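PDB 3MAY: possible exported protein from Mycobacterium tuberculosis, which binds heme, free or taken from host hemoglobin, and delivers it to the membrane proteins MmpL3 and MmpL11 as part of a heme-iron acquisition system. Local coordinates for residues C[23-28]-C[60-65]; C[37-42]-C[46-51]. One frame throughout, in Å; residues are numbered along the deposited sequence.

Interaction 1 of 2, residues C[23-28]-C[60-65]; sequences GDYLDS and PKVASD
Asp65 OD2 is gripped by two donors, Tyr25 OH from across the contact at 2.7 Å and Lys61 NZ from one turn earlier on its own helix at 2.6 Å. The pair joins two helices of the all-helical haemophore fold: segments 23-27 and 60-65, from helices 8-27 and 60-69, run nearly antiparallel, with axes 12.4 Å apart at their closest approach, and are bridged by the long tyrosine side chain. With CG anti to the backbone N (chi1 179°), the ring of Tyr25 reaches out to helix 60-69, where the phenol uses the anti lone pair of OD2 and the ammonium of Lys61, in a salt bridge, uses the syn one. The lysine probably offsets part of the charge on the carboxylate. Ring and carboxylate are turned 84° against each other, and OD2 sits at the ring edge. Tyr25 is the probable axial ligand of heme iron, and His29 and His55, which probably bind heme too, lie close by: the ring of His29 meets that of Tyr25, and His55 packs on Val62. Beside the polar pair, the phenol oxygen also rests against the helix backbone and side chain of Val62, with Tyr25 OH 3.5 Å from Val62 CA.

Interaction 2 of 2, residues C[37-42]-C[46-51]; sequences TAVLQQ and PGSVAS
Val39 and Ser48 meet where helices 30-41 and 46-57 come close together, their CA atoms just 5.0 Å apart. The closest touch is made by one branch of the valine: Val39 CG2 lies 3.4 Å from Ser48 CB, and the same methyl is 3.4 Å from the carbonyl oxygen Ser48 O. Val39 CG1 points anti to its backbone N (chi1 176°), which places CG2 beside that nitrogen and against the serine. Gln42, one turn along from Val39, closes over the same small residue, its chain extended beyond CG so that the amide oxygen OE1 arrives 3.2 Å from Ser48 CB. This is a van der Waals approach, and the contact between the two segments is made by packing.

The hydroxyl of buried Ser48 turns to the connection between the helices, bonding to the carbonyl oxygen of Gly45 just before helix 46-57. One turn on, Ser51 OG bonds to Gly47 O at 2.7 Å, tilted 29° from the carbonyl plane; that oxygen also receives the backbone N of Ser51, at 2.9 Å.

Further out, a second subunit covers part of the pair, with its Ile90 against Val39 and its Met93 against Val49, while Gly91 of a third subunit packs on Pro46. A small serine at the closest approach and helices that run back alongside each other make this an alpha-alpha hairpin with a short connection.

Along the chain the order is 23-28, 37-42, 46-51, 60-65, so interaction 2 falls between the two halves of interaction 1. Their centres are about 17 Å apart and their nearest atoms about 7 Å, without touching. Helix 8-27 leads into helix 30-41, and helix 46-57 into helix 60-69; interaction 2 packs the hairpin of 30-41 and 46-57 together next to its turn, while interaction 1 joins the flanking helices near its other end. Interaction 1 holds Tyr25 and lies close to His29 and His55, probably heme-binding residues, whereas in interaction 2 the side chain of Val39 is about 9 Å from that of His55. Both contacts also border the second subunit of the four-chain assembly.

Interaction 1 of 2, residues C[23-28]-C[60-65]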
loop_
_atom_site.group_PDB
_atom_site.type_symbol
_atom_site.label_atom_id
_atom_site.label_comp_id
_atom_site.label_asym_id
_atom_site.label_seq_id
_atom_site.Cartn_x
_atom_site.Cartn_y
_atom_site.Cartn_z
ATOM N N GLY C 23 2.279 17.890 9.969
ATOM C CA GLY C 23 1.926 17.786 11.378
ATOM C C GLY C 23 1.398 19.132 11.893
ATOM O O GLY C 23 0.372 19.182 12.582
ATOM N N ASP C 24 2.086 20.232 11.573
ATOM C CA ASP C 24 1.575 21.555 11.910
ATOM C C ASP C 24 0.161 21.822 11.346
ATOM O O ASP C 24 -0.696 22.350 12.051
ATOM C CB ASP C 24 2.539 22.627 11.390
ATOM C CG ASP C 24 3.858 22.627 12.103
ATOM O OD1 ASP C 24 3.971 22.073 13.208
ATOM O OD2 ASP C 24 4.802 23.198 11.562
ATOM N N TYR C 25 -0.120 21.408 10.106
ATOM C CA TYR C 25 -1.416 21.648 9.503
ATOM C C TYR C 25 -2.489 20.882 10.228
ATOM O O TYR C 25 -3.543 21.420 10.511
ATOM C CB TYR C 25 -1.397 21.209 8.059
ATOM C CG TYR C 25 -2.699 21.391 7.342
ATOM C CD1 TYR C 25 -3.092 22.640 6.921
ATOM C CD2 TYR C 25 -3.544 20.318 7.064
ATOM C CE1 TYR C 25 -4.291 22.823 6.245
ATOM C CE2 TYR C 25 -4.804 20.506 6.380
ATOM C CZ TYR C 25 -5.153 21.779 5.969
ATOM O OH TYR C 25 -6.364 22.095 5.274
ATOM N N LEU C 26 -2.236 19.619 10.556
ATOM C CA LEU C 26 -3.261 18.782 11.240
ATOM C C LEU C 26 -3.420 19.294 12.637
ATOM O O LEU C 26 -4.519 19.334 13.213
ATOM C CB LEU C 26 -2.771 17.354 11.358
ATOM C CG LEU C 26 -2.684 16.643 10.066
ATOM C CD1 LEU C 26 -2.160 15.198 10.337
ATOM C CD2 LEU C 26 -4.109 16.592 9.440
ATOM N N ASP C 27 -2.309 19.706 13.200
ATOM C CA ASP C 27 -2.402 20.175 14.546
ATOM C C ASP C 27 -3.287 21.411 14.597
ATOM O O ASP C 27 -3.942 21.725 15.596
ATOM C CB ASP C 27 -1.041 20.573 15.005
ATOM C CG ASP C 27 -1.032 20.678 16.359
ATOM O OD1 ASP C 27 -1.258 21.833 16.826
ATOM O OD2 ASP C 27 -1.049 19.561 16.939
ATOM N N SER C 28 -3.272 22.132 13.473
ATOM C CA SER C 28 -4.053 23.280 13.436
ATOM C C SER C 28 -5.405 23.084 12.802
ATOM O O SER C 28 -6.154 24.042 12.713
ATOM C CB SER C 28 -3.297 24.352 12.724
ATOM O OG SER C 28 -4.063 24.617 11.613
ATOM N N PRO C 60 -12.938 20.983 0.278
ATOM C CA PRO C 60 -11.981 21.024 -0.845
ATOM C C PRO C 60 -10.728 21.887 -0.560
ATOM O O PRO C 60 -9.664 21.653 -1.136
ATOM C CB PRO C 60 -12.801 21.612 -2.015
ATOM C CG PRO C 60 -14.030 22.304 -1.378
ATOM C CD PRO C 60 -14.256 21.583 -0.048
ATOM N N LYS C 61 -10.881 22.865 0.321
ATOM C CA LYS C 61 -9.797 23.587 0.942
ATOM C C LYS C 61 -8.814 22.607 1.562
ATOM O O LYS C 61 -7.579 22.722 1.338
ATOM C CB LYS C 61 -10.346 24.480 2.048
ATOM C CG LYS C 61 -9.589 25.753 2.185
ATOM C CD LYS C 61 -9.397 26.173 3.654
ATOM C CE LYS C 61 -8.241 27.276 3.767
ATOM N NZ LYS C 61 -6.983 26.602 4.216
ATOM N N VAL C 62 -9.319 21.608 2.299
ATOM C CA VAL C 62 -8.363 20.625 2.838
ATOM C C VAL C 62 -7.590 19.918 1.771
ATOM O O VAL C 62 -6.361 19.808 1.908
ATOM C CB VAL C 62 -8.805 19.734 4.036
ATOM C CG1 VAL C 62 -10.248 19.673 4.206
ATOM C CG2 VAL C 62 -8.195 18.349 4.004
ATOM N N ALA C 63 -8.239 19.526 0.666
ATOM C CA ALA C 63 -7.477 18.754 -0.380
ATOM C C ALA C 63 -6.484 19.618 -1.121
ATOM O O ALA C 63 -5.361 19.202 -1.430
ATOM C CB ALA C 63 -8.360 18.063 -1.379
ATOM N N SER C 64 -6.905 20.844 -1.391
ATOM C CA SER C 64 -6.043 21.853 -1.975
ATOM C C SER C 64 -4.837 22.227 -1.054
ATOM O O SER C 64 -3.726 22.458 -1.546
ATOM C CB SER C 64 -6.946 23.022 -2.338
ATOM O OG SER C 64 -6.258 24.220 -2.314
ATOM N N ASP C 65 -5.048 22.240 0.275
ATOM C CA ASP C 65 -3.949 22.533 1.245
ATOM C C ASP C 65 -2.976 21.359 1.314
ATOM O O ASP C 65 -1.778 21.510 1.319
ATOM C CB ASP C 65 -4.504 22.798 2.665
ATOM C CG ASP C 65 -5.113 24.182 2.832
ATOM O OD1 ASP C 65 -4.930 25.098 1.967
ATOM O OD2 ASP C 65 -5.808 24.353 3.865
#

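Interaction 2 of 2, residues C[37-42]-C[46-51]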
loop_
_atom_site.group_PDB
_atom_site.type_symbol
_atom_site.label_atom_id
_atom_site.label_comp_id
_atom_site.label_asym_id
_atom_site.label_seq_id
_atom_site.Cartn_x
_atom_site.Cartn_y
_atom_site.Cartn_z
ATOM N N THR C 37 -6.517 10.504 12.336
ATOM C CA THR C 37 -6.151 9.669 13.452
ATOM C C THR C 37 -7.007 8.409 13.436
ATOM O O THR C 37 -6.483 7.297 13.437
ATOM C CB THR C 37 -6.322 10.456 14.725
ATOM O OG1 THR C 37 -5.337 11.498 14.742
ATOM C CG2 THR C 37 -6.201 9.528 15.950
ATOM N N ALA C 38 -8.328 8.597 13.370
ATOM C CA ALA C 38 -9.257 7.474 13.158
ATOM C C ALA C 38 -8.690 6.529 12.100
ATOM O O ALA C 38 -8.494 5.388 12.422
ATOM C CB ALA C 38 -10.681 7.947 12.804
ATOM N N VAL C 39 -8.332 7.007 10.901
ATOM C CA VAL C 39 -7.693 6.114 9.914
ATOM C C VAL C 39 -6.479 5.369 10.450
ATOM O O VAL C 39 -6.372 4.160 10.252
ATOM C CB VAL C 39 -7.306 6.780 8.568
ATOM C CG1 VAL C 39 -6.594 5.799 7.690
ATOM C CG2 VAL C 39 -8.526 7.300 7.830
ATOM N N LEU C 40 -5.551 6.044 11.118
ATOM C CA LEU C 40 -4.465 5.281 11.785
ATOM C C LEU C 40 -4.982 4.260 12.841
ATOM O O LEU C 40 -4.448 3.173 12.946
ATOM C CB LEU C 40 -3.400 6.192 12.407
ATOM C CG LEU C 40 -2.671 7.211 11.522
ATOM C CD1 LEU C 40 -1.911 8.234 12.401
ATOM C CD2 LEU C 40 -1.734 6.596 10.502
ATOM N N GLN C 41 -6.010 4.635 13.599
ATOM C CA GLN C 41 -6.501 3.915 14.776
ATOM C C GLN C 41 -7.322 2.711 14.399
ATOM O O GLN C 41 -7.250 1.657 15.033
ATOM C CB GLN C 41 -7.430 4.814 15.588
ATOM C CG GLN C 41 -6.954 5.175 16.963
ATOM C CD GLN C 41 -7.618 6.458 17.508
ATOM O OE1 GLN C 41 -8.786 6.727 17.222
ATOM N NE2 GLN C 41 -6.861 7.243 18.310
ATOM N N GLN C 42 -8.176 2.899 13.401
ATOM C CA GLN C 42 -9.020 1.850 12.882
ATOM C C GLN C 42 -8.222 0.983 11.925
ATOM O O GLN C 42 -8.758 0.044 11.370
ATOM C CB GLN C 42 -10.249 2.464 12.205
ATOM C CG GLN C 42 -11.206 3.154 13.174
ATOM C CD GLN C 42 -12.348 3.947 12.488
ATOM O OE1 GLN C 42 -12.292 4.278 11.300
ATOM N NE2 GLN C 42 -13.360 4.295 13.264
ATOM N N PRO C 46 -11.900 0.066 5.829
ATOM C CA PRO C 46 -12.808 0.602 4.814
ATOM C C PRO C 46 -13.583 1.860 5.278
ATOM O O PRO C 46 -13.676 2.835 4.535
ATOM C CB PRO C 46 -13.739 -0.572 4.552
ATOM C CG PRO C 46 -12.900 -1.753 4.836
ATOM C CD PRO C 46 -11.931 -1.401 5.888
ATOM N N GLY C 47 -14.084 1.863 6.508
ATOM C CA GLY C 47 -14.928 2.972 6.990
ATOM C C GLY C 47 -14.227 4.326 7.126
ATOM O O GLY C 47 -14.709 5.362 6.652
ATOM N N SER C 48 -13.107 4.309 7.832
ATOM C CA SER C 48 -12.177 5.415 7.896
ATOM C C SER C 48 -11.883 6.058 6.526
ATOM O O SER C 48 -11.651 7.293 6.428
ATOM C CB SER C 48 -10.867 4.888 8.488
ATOM O OG SER C 48 -10.198 3.974 7.616
ATOM N N VAL C 49 -11.875 5.227 5.480
ATOM C CA VAL C 49 -11.558 5.710 4.149
ATOM C C VAL C 49 -12.710 6.455 3.488
ATOM O O VAL C 49 -12.518 7.507 2.889
ATOM C CB VAL C 49 -11.040 4.599 3.322
ATOM C CG1 VAL C 49 -11.047 4.972 1.830
ATOM C CG2 VAL C 49 -9.646 4.272 3.859
ATOM N N ALA C 50 -13.912 5.927 3.666
ATOM C CA ALA C 50 -15.108 6.638 3.334
ATOM C C ALA C 50 -15.187 7.940 4.114
ATOM O O ALA C 50 -15.740 8.916 3.610
ATOM C CB ALA C 50 -16.364 5.752 3.599
ATOM N N SER C 51 -14.671 7.960 5.342
ATOM C CA SER C 51 -14.701 9.217 6.137
ATOM C C SER C 51 -13.697 10.166 5.624
ATOM O O SER C 51 -13.969 11.318 5.563
ATOM C CB SER C 51 -14.503 9.023 7.638
ATOM O OG SER C 51 -14.317 7.661 7.924
#